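Local coordinates for mercuric reductase (Metallosphaera sedula, PDB 4YWO), which probably catalyses the NADPH-dependent reduction of mercuric ion to elemental mercury, as an FAD-containing homodimer of the pyridine nucleotide-disulfide oxidoreductase family, at residues A[71-74]-A[75-78]; A[289-292]-A[293-297]; A[434-437]-A[438-441]. One frame throughout, in Å; residues are numbered along the deposited sequence.

Interaction 1 of 3, residues A[71-74]-A[75-78]; sequences YKKA and REVT
Lys72, Lys73 and Glu76 form a salt-bridge network within one helix, on the last two turns of helix 58-78 at the protein surface. Glu76 lies between the two lysines in the network. Its chain is extended beyond CG, which carries the carboxylate out to their ends. Lys73 makes the shorter bridge, with Lys73 NZ 3.1 Å from Glu76 OE2. The ammonium comes from above the carboxylate plane, 53° out of it. Lys73 NZ also binds a glycerol, probably from the crystallisation liquor. The bridge from Lys72 NZ to Glu76 OE1 is long, at 3.7 Å. Lys72 CE also touches Glu76 OE1, at 3.5 Å.

The backbone follows the alpha-helical i to i+4 pattern, as in Glu76 N to Lys72 O at 2.9 Å. Near the C-terminal end of the helix, Ala74 O takes two donors from Thr78. Thr78 OG1 reaches Ala74 O at 2.7 Å. Thr78 N comes from the opposite face of the carbonyl plane. The Thr78 hydroxyl can fold back this way because OG1 sits between the backbone N and the carbonyl carbon (chi1 61°).

Arg75 crosses Lys72 at about a right angle. One guanidinium face lies over Lys72 CA, offset toward the rim. Arg75 NH1 is held by Val82 O. Ala74 and Val77 pack against Val77 and Ala74 of the second subunit, respectively.

Interaction 2 of 3, residues A[289-292]-A[293-297]; sequences KVDD and ELRTD
Asp291 opens a type I beta turn that runs to Leu294, and Arg295 comes just after it. The side chains of Asp291 and Arg295 cross obliquely. The turn lies in the long loop before strand 301-303. Leu294 N closes it onto Asp291 O at 3.1 Å, and Asp291 N returns a bond to Arg295 O.

The Asp291 carboxylate folds back over the turn, with CG between its own backbone N and carbonyl carbon (chi1 67°). Asp291 OD1 accepts from Glu293 N at 2.9 Å, which makes an Asx turn, and also from Arg295 N. The two amides come from opposite faces of the carboxylate plane, both well out of it. One oxygen therefore ties down one amide in the turn and one just past it.

The other oxygen reaches the edge of the Arg295 guanidinium. Asp291 OD2 forms a salt bridge to Arg295 NH1 at 3.0 Å, but the hydrogen bond within it is weak. The carboxylate and guanidinium planes are steeply turned, 76° apart. Glu293 is held differently. Arg295 grips its OE1 end-on with NH1 and NH2, and the oxygen lies in the guanidinium plane. His333 also bonds this oxygen, while Tyr302 takes Arg295 NE. The guanidinium is thus fixed on several sides.

Leu294 packs on helix 314-330. Farther from the turn, one water donates to Lys289 O and to Asp297 OD2, and accepts from Asp297 N at 3.0 Å.

Interaction 3 of 3, residues A[434-437]-A[438-441]; sequences VHMF and PTIA. With FAD (flavin-adenine dinucleotide), chain B.
Pro438 and Phe437 bury the most surface here. They are joined by a cis peptide bond, and the proline packs back on the phenylalanine ring. Pro438 CB sits 3.7 Å from the centroid of the Phe437 ring and 3° off the ring normal, a CH-pi contact centred over one face. Phe437 CG is anti to the backbone N (chi1 -174°), which lays the ring over the proline while the Phe437 carbonyl points to the flavin.

This loop belongs to the dimerisation domain and completes the FAD site of the second subunit. FAD N3 donates to Phe437 O at 2.8 Å. Met436 CE lies 3.5 Å from FAD N3. Pro438 CD lies 3.8 Å from FAD O4.

Thr439 precedes the turn into helix 442-449, and its side chain caps a backbone N there. Glu442 OE2 accepts from Thr439 N in return, as in a capping box. Thr439 OG1 also donates to Met436 O at 2.7 Å, in the carbonyl plane. A water donates to Thr439 OG1 and accepts from Met436 N. Thr439 CG2 lies 4.0 Å from Met436 CB, and the two side chains cross at about a right angle. Glu412 of the second subunit takes the backbone amides of Ile440 and Ala441.

In the fold
The three contacts follow one another along the chain; none nests or crosses. Each joins adjoining segments, so none closes a long loop. Interaction 1 comes first, at the end of helix 58-78. Interaction 2 is a turn between strands 267-269 and 301-303, and its Leu294 links that loop to helix 314-330. Interactions 1 and 2 lie on opposite sides of the chain's centre, with centres 50 Å apart. Interaction 3 lies in the loop that connects helices 427-431 and 442-449, in the dimerisation domain. Interactions 1 and 3 both touch the second subunit, with nearest atoms about 13 Å apart. Interaction 2 touches no other chain of the assembly.

Interaction 1 of 3, residues A[71-74]-A[75-78]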
loop_
_atom_site.group_PDB
_atom_site.type_symbol
_atom_site.label_atom_id
_atom_site.label_comp_id
_atom_site.label_asym_id
_atom_site.label_seq_id
_atom_site.Cartn_x
_atom_site.Cartn_y
_atom_site.Cartn_z
ATOM N N TYR A 71 7.636 -7.819 -17.608
ATOM C CA TYR A 71 8.149 -8.870 -18.520
ATOM C C TYR A 71 8.449 -10.121 -17.779
ATOM O O TYR A 71 8.227 -11.266 -18.365
ATOM C CB TYR A 71 9.401 -8.402 -19.356
ATOM C CG TYR A 71 9.069 -7.613 -20.549
ATOM C CD1 TYR A 71 8.725 -6.278 -20.490
ATOM C CD2 TYR A 71 9.120 -8.181 -21.836
ATOM C CE1 TYR A 71 8.353 -5.546 -21.601
ATOM C CE2 TYR A 71 8.773 -7.432 -22.932
ATOM C CZ TYR A 71 8.391 -6.185 -22.878
ATOM O OH TYR A 71 8.019 -5.413 -23.968
ATOM N N LYS A 72 9.006 -10.059 -16.564
ATOM C CA LYS A 72 9.268 -11.230 -15.752
ATOM C C LYS A 72 7.945 -11.978 -15.530
ATOM O O LYS A 72 7.901 -13.212 -15.677
ATOM C CB LYS A 72 9.946 -10.879 -14.421
ATOM C CG LYS A 72 10.113 -12.116 -13.532
ATOM C CD LYS A 72 11.329 -12.209 -12.700
ATOM C CE LYS A 72 11.529 -13.532 -11.878
ATOM N NZ LYS A 72 11.766 -14.639 -12.789
ATOM N N LYS A 73 6.910 -11.260 -15.164
ATOM C CA LYS A 73 5.605 -11.933 -14.931
ATOM C C LYS A 73 5.118 -12.577 -16.183
ATOM O O LYS A 73 4.579 -13.710 -16.146
ATOM C CB LYS A 73 4.580 -11.081 -14.190
ATOM C CG LYS A 73 3.451 -11.955 -13.643
ATOM C CD LYS A 73 3.974 -12.859 -12.528
ATOM C CE LYS A 73 2.933 -13.746 -11.945
ATOM N NZ LYS A 73 3.678 -14.662 -11.039
ATOM N N ALA A 74 5.203 -11.849 -17.276
ATOM C CA ALA A 74 4.816 -12.429 -18.585
ATOM C C ALA A 74 5.564 -13.729 -18.909
ATOM O O ALA A 74 4.921 -14.703 -19.436
ATOM C CB ALA A 74 4.940 -11.430 -19.692
ATOM N N ARG A 75 6.858 -13.820 -18.579
ATOM C CA ARG A 75 7.651 -15.084 -18.792
ATOM C C ARG A 75 7.187 -16.142 -17.870
ATOM O O ARG A 75 7.084 -17.315 -18.251
ATOM C CB ARG A 75 9.120 -14.911 -18.438
ATOM C CG ARG A 75 9.834 -14.111 -19.458
ATOM C CD ARG A 75 11.327 -14.271 -19.307
ATOM N NE ARG A 75 11.953 -13.738 -18.124
ATOM C CZ ARG A 75 12.105 -12.437 -17.879
ATOM N NH1 ARG A 75 11.643 -11.511 -18.720
ATOM N NH2 ARG A 75 12.694 -12.091 -16.750
ATOM N N GLU A 76 6.872 -15.795 -16.617
ATOM C CA GLU A 76 6.318 -16.839 -15.689
ATOM C C GLU A 76 5.022 -17.399 -16.119
ATOM O O GLU A 76 4.820 -18.635 -15.992
ATOM C CB GLU A 76 6.221 -16.331 -14.248
ATOM C CG GLU A 76 7.557 -16.005 -13.627
ATOM C CD GLU A 76 7.404 -15.522 -12.213
ATOM O OE1 GLU A 76 8.227 -14.711 -11.788
ATOM O OE2 GLU A 76 6.441 -15.999 -11.530
ATOM N N VAL A 77 4.114 -16.600 -16.632
ATOM C CA VAL A 77 2.769 -17.022 -16.992
ATOM C C VAL A 77 2.824 -17.822 -18.289
ATOM O O VAL A 77 2.115 -18.832 -18.412
ATOM C CB VAL A 77 1.826 -15.794 -17.170
ATOM C CG1 VAL A 77 0.541 -16.144 -17.844
ATOM C CG2 VAL A 77 1.594 -15.158 -15.753
ATOM N N THR A 78 3.607 -17.368 -19.245
ATOM C CA THR A 78 3.552 -17.942 -20.634
ATOM C C THR A 78 4.608 -18.995 -20.813
ATOM O O THR A 78 4.478 -19.835 -21.727
ATOM C CB THR A 78 3.744 -16.882 -21.745
ATOM O OG1 THR A 78 5.040 -16.284 -21.567
ATOM C CG2 THR A 78 2.751 -15.840 -21.782
#

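Interaction 2 of 3, residues A[289-292]-A[293-297]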
loop_
_atom_site.group_PDB
_atom_site.type_symbol
_atom_site.label_atom_id
_atom_site.label_comp_id
_atom_site.label_asym_id
_atom_site.label_seq_id
_atom_site.Cartn_x
_atom_site.Cartn_y
_atom_site.Cartn_z
ATOM N N LYS A 289 27.763 20.537 7.627
ATOM C CA LYS A 289 27.392 20.534 9.076
ATOM C C LYS A 289 26.348 21.491 9.404
ATOM O O LYS A 289 26.460 22.720 9.199
ATOM C CB LYS A 289 28.639 20.829 9.911
ATOM C CG LYS A 289 28.390 20.697 11.436
ATOM C CD LYS A 289 29.814 20.717 12.026
ATOM C CE LYS A 289 29.870 20.274 13.460
ATOM N NZ LYS A 289 28.905 21.009 14.310
ATOM N N VAL A 290 25.207 20.954 9.903
ATOM C CA VAL A 290 24.054 21.735 10.288
ATOM C C VAL A 290 23.486 21.284 11.645
ATOM O O VAL A 290 23.757 20.136 12.059
ATOM C CB VAL A 290 22.831 21.742 9.292
ATOM C CG1 VAL A 290 23.216 22.382 7.961
ATOM C CG2 VAL A 290 22.241 20.307 9.115
ATOM N N ASP A 291 22.762 22.192 12.274
ATOM C CA ASP A 291 22.003 21.805 13.494
ATOM C C ASP A 291 20.674 21.162 13.102
ATOM O O ASP A 291 20.428 20.996 11.940
ATOM C CB ASP A 291 21.874 22.978 14.443
ATOM C CG ASP A 291 21.039 24.073 13.925
ATOM O OD1 ASP A 291 20.270 23.903 12.959
ATOM O OD2 ASP A 291 21.092 25.231 14.503
ATOM N N ASP A 292 19.834 20.749 14.043
ATOM C CA ASP A 292 18.509 20.179 13.661
ATOM C C ASP A 292 17.573 21.075 12.940
ATOM O O ASP A 292 16.622 20.583 12.386
ATOM C CB ASP A 292 17.707 19.849 14.942
ATOM C CG ASP A 292 18.257 18.773 15.675
ATOM O OD1 ASP A 292 19.208 18.152 15.163
ATOM O OD2 ASP A 292 17.709 18.533 16.783
ATOM N N GLU A 293 17.775 22.406 12.927
ATOM C CA GLU A 293 16.956 23.348 12.247
ATOM C C GLU A 293 17.557 23.713 10.800
ATOM O O GLU A 293 17.000 24.609 10.142
ATOM C CB GLU A 293 16.834 24.654 13.099
ATOM C CG GLU A 293 16.240 24.301 14.460
ATOM C CD GLU A 293 16.180 25.484 15.454
ATOM O OE1 GLU A 293 16.463 26.612 15.035
ATOM O OE2 GLU A 293 15.791 25.221 16.645
ATOM N N LEU A 294 18.566 22.933 10.488
ATOM C CA LEU A 294 19.197 22.885 9.145
ATOM C C LEU A 294 20.120 24.091 8.963
ATOM O O LEU A 294 20.470 24.487 7.822
ATOM C CB LEU A 294 18.147 22.859 8.035
ATOM C CG LEU A 294 17.256 21.590 8.162
ATOM C CD1 LEU A 294 16.185 21.498 7.103
ATOM C CD2 LEU A 294 18.131 20.342 8.156
ATOM N N ARG A 295 20.417 24.738 10.061
ATOM C CA ARG A 295 21.285 25.953 10.042
ATOM C C ARG A 295 22.726 25.600 10.158
ATOM O O ARG A 295 23.166 24.776 10.997
ATOM C CB ARG A 295 20.840 26.862 11.222
ATOM C CG ARG A 295 21.356 28.297 11.171
ATOM C CD ARG A 295 20.854 29.077 12.448
ATOM N NE ARG A 295 19.368 29.091 12.478
ATOM C CZ ARG A 295 18.548 28.322 13.277
ATOM N NH1 ARG A 295 19.036 27.447 14.141
ATOM N NH2 ARG A 295 17.245 28.427 13.186
ATOM N N THR A 296 23.600 26.202 9.326
ATOM C CA THR A 296 25.018 25.912 9.379
ATOM C C THR A 296 25.677 26.755 10.528
ATOM O O THR A 296 25.004 27.521 11.174
ATOM C CB THR A 296 25.770 26.328 8.042
ATOM O OG1 THR A 296 25.772 27.758 7.834
ATOM C CG2 THR A 296 25.164 25.626 6.811
ATOM N N ASP A 297 26.984 26.691 10.595
ATOM C CA ASP A 297 27.782 27.624 11.508
ATOM C C ASP A 297 27.677 29.097 11.162
ATOM O O ASP A 297 27.825 29.950 12.065
ATOM C CB ASP A 297 29.231 27.158 11.588
ATOM C CG ASP A 297 29.338 25.816 12.295
ATOM O OD1 ASP A 297 29.277 25.822 13.533
ATOM O OD2 ASP A 297 29.461 24.758 11.680
HETATM O O HOH W 1 28.553 24.587 9.248
#

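Interaction 3 of 3, residues A[434-437]-A[438-441]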
loop_
_atom_site.group_PDB
_atom_site.type_symbol
_atom_site.label_atom_id
_atom_site.label_comp_id
_atom_site.label_asym_id
_atom_site.label_seq_id
_atom_site.Cartn_x
_atom_site.Cartn_y
_atom_site.Cartn_z
ATOM N N VAL A 434 -9.462 -1.142 12.404
ATOM C CA VAL A 434 -9.911 -2.173 11.456
ATOM C C VAL A 434 -9.189 -1.924 10.109
ATOM O O VAL A 434 -9.255 -0.819 9.547
ATOM C CB VAL A 434 -11.435 -2.169 11.323
ATOM C CG1 VAL A 434 -11.921 -3.233 10.356
ATOM C CG2 VAL A 434 -12.066 -2.378 12.749
ATOM N N HIS A 435 -8.424 -2.929 9.666
ATOM C CA HIS A 435 -7.775 -2.890 8.339
ATOM C C HIS A 435 -8.712 -3.516 7.282
ATOM O O HIS A 435 -9.898 -3.768 7.566
ATOM C CB HIS A 435 -6.397 -3.564 8.441
ATOM C CG HIS A 435 -5.380 -2.670 9.074
ATOM N ND1 HIS A 435 -5.537 -2.195 10.367
ATOM C CD2 HIS A 435 -4.267 -2.081 8.577
ATOM C CE1 HIS A 435 -4.530 -1.383 10.641
ATOM N NE2 HIS A 435 -3.730 -1.315 9.584
ATOM N N MET A 436 -8.259 -3.622 6.051
ATOM C CA MET A 436 -9.012 -4.292 5.003
ATOM C C MET A 436 -8.450 -5.680 4.812
ATOM O O MET A 436 -7.211 -5.865 4.642
ATOM C CB MET A 436 -8.960 -3.527 3.685
ATOM C CG MET A 436 -9.778 -4.164 2.641
ATOM S SD MET A 436 -11.593 -3.935 2.998
ATOM C CE MET A 436 -12.289 -5.127 2.074
ATOM N N PHE A 437 -9.335 -6.670 4.827
ATOM C CA PHE A 437 -8.919 -8.050 4.483
ATOM C C PHE A 437 -9.287 -8.366 3.055
ATOM O O PHE A 437 -10.440 -7.976 2.642
ATOM C CB PHE A 437 -9.668 -9.057 5.404
ATOM C CG PHE A 437 -9.197 -10.454 5.208
ATOM C CD1 PHE A 437 -8.048 -10.938 5.813
ATOM C CD2 PHE A 437 -9.917 -11.245 4.474
ATOM C CE1 PHE A 437 -7.665 -12.264 5.594
ATOM C CE2 PHE A 437 -9.574 -12.588 4.258
ATOM C CZ PHE A 437 -8.450 -13.092 4.827
ATOM N N PRO A 438 -8.442 -9.023 2.227
ATOM C CA PRO A 438 -7.053 -9.433 2.542
ATOM C C PRO A 438 -6.153 -8.420 1.824
ATOM O O PRO A 438 -6.229 -8.257 0.560
ATOM C CB PRO A 438 -6.971 -10.811 1.923
ATOM C CG PRO A 438 -7.951 -10.761 0.772
ATOM C CD PRO A 438 -8.939 -9.655 1.015
ATOM N N THR A 439 -5.282 -7.780 2.579
ATOM C CA THR A 439 -4.250 -6.857 2.072
ATOM C C THR A 439 -2.935 -7.218 2.651
ATOM O O THR A 439 -2.852 -7.807 3.736
ATOM C CB THR A 439 -4.573 -5.369 2.357
ATOM O OG1 THR A 439 -4.735 -5.106 3.784
ATOM C CG2 THR A 439 -5.836 -4.947 1.583
ATOM N N ILE A 440 -1.872 -6.787 1.992
ATOM C CA ILE A 440 -0.514 -6.893 2.641
ATOM C C ILE A 440 -0.417 -5.987 3.864
ATOM O O ILE A 440 0.176 -6.376 4.854
ATOM C CB ILE A 440 0.575 -6.648 1.601
ATOM C CG1 ILE A 440 0.511 -7.679 0.407
ATOM C CG2 ILE A 440 1.980 -6.692 2.291
ATOM C CD1 ILE A 440 0.810 -9.080 0.816
ATOM N N ALA A 441 -1.040 -4.836 3.806
ATOM C CA ALA A 441 -0.992 -3.854 4.895
ATOM C C ALA A 441 -1.531 -4.355 6.213
ATOM O O ALA A 441 -1.131 -3.877 7.296
ATOM C CB ALA A 441 -1.637 -2.599 4.477
HETATM P PA FAD B . -20.454 -16.072 8.340
HETATM O O1A FAD B . -18.975 -16.331 8.178
HETATM O O2A FAD B . -21.415 -16.482 7.249
HETATM O O5B FAD B . -20.936 -16.752 9.718
HETATM C C5B FAD B . -22.080 -17.603 9.743
HETATM C C4B FAD B . -21.644 -19.031 10.047
HETATM O O4B FAD B . -22.393 -19.539 11.155
HETATM C C3B FAD B . -21.889 -19.947 8.859
HETATM O O3B FAD B . -20.655 -20.523 8.421
HETATM C C2B FAD B . -22.826 -21.033 9.347
HETATM O O2B FAD B . -22.199 -22.313 9.224
HETATM C C1B FAD B . -23.108 -20.729 10.810
HETATM N N9A FAD B . -24.563 -20.515 11.006
HETATM C C8A FAD B . -25.336 -19.671 10.298
HETATM N N7A FAD B . -26.624 -19.710 10.727
HETATM C C5A FAD B . -26.687 -20.601 11.734
HETATM C C6A FAD B . -27.744 -21.124 12.632
HETATM N N6A FAD B . -29.024 -20.692 12.534
HETATM N N1A FAD B . -27.387 -22.048 13.552
HETATM C C2A FAD B . -26.118 -22.485 13.659
HETATM N N3A FAD B . -25.110 -22.054 12.879
HETATM C C4A FAD B . -25.326 -21.128 11.915
HETATM N N1 FAD B . -15.167 -9.103 2.935
HETATM C C2 FAD B . -13.973 -8.459 2.967
HETATM O O2 FAD B . -13.676 -7.794 3.983
HETATM N N3 FAD B . -13.094 -8.507 1.949
HETATM C C4 FAD B . -13.337 -9.196 0.827
HETATM O O4 FAD B . -12.500 -9.221 -0.102
HETATM C C4X FAD B . -14.621 -9.929 0.712
HETATM N N5 FAD B . -14.941 -10.648 -0.387
HETATM C C5X FAD B . -16.122 -11.306 -0.462
HETATM C C6 FAD B . -16.430 -12.039 -1.602
HETATM C C7 FAD B . -17.640 -12.718 -1.687
HETATM C C7M FAD B . -17.971 -13.512 -2.924
HETATM C C8 FAD B . -18.607 -12.662 -0.560
HETATM C C8M FAD B . -19.918 -13.399 -0.655
HETATM C C9 FAD B . -18.304 -11.930 0.582
HETATM C C9A FAD B . -17.094 -11.252 0.668
HETATM N N10 FAD B . -16.778 -10.508 1.821
HETATM C C10 FAD B . -15.542 -9.835 1.866
HETATM C "C1'" FAD B . -17.712 -10.435 2.947
HETATM C "C2'" FAD B . -17.239 -11.361 4.061
HETATM O "O2'" FAD B . -17.002 -12.668 3.527
HETATM C "C3'" FAD B . -18.274 -11.448 5.176
HETATM O "O3'" FAD B . -18.629 -10.128 5.601
HETATM C "C4'" FAD B . -17.733 -12.236 6.363
HETATM O "O4'" FAD B . -17.559 -13.606 5.987
HETATM C "C5'" FAD B . -18.683 -12.153 7.552
HETATM O "O5'" FAD B . -18.478 -13.278 8.404
HETATM P P FAD B . -19.583 -13.683 9.502
HETATM O O1P FAD B . -18.945 -14.638 10.483
HETATM O O2P FAD B . -20.241 -12.419 10.000
HETATM O O3P FAD B . -20.661 -14.502 8.631
HETATM O O HOH W 2 -5.475 -2.895 5.215
#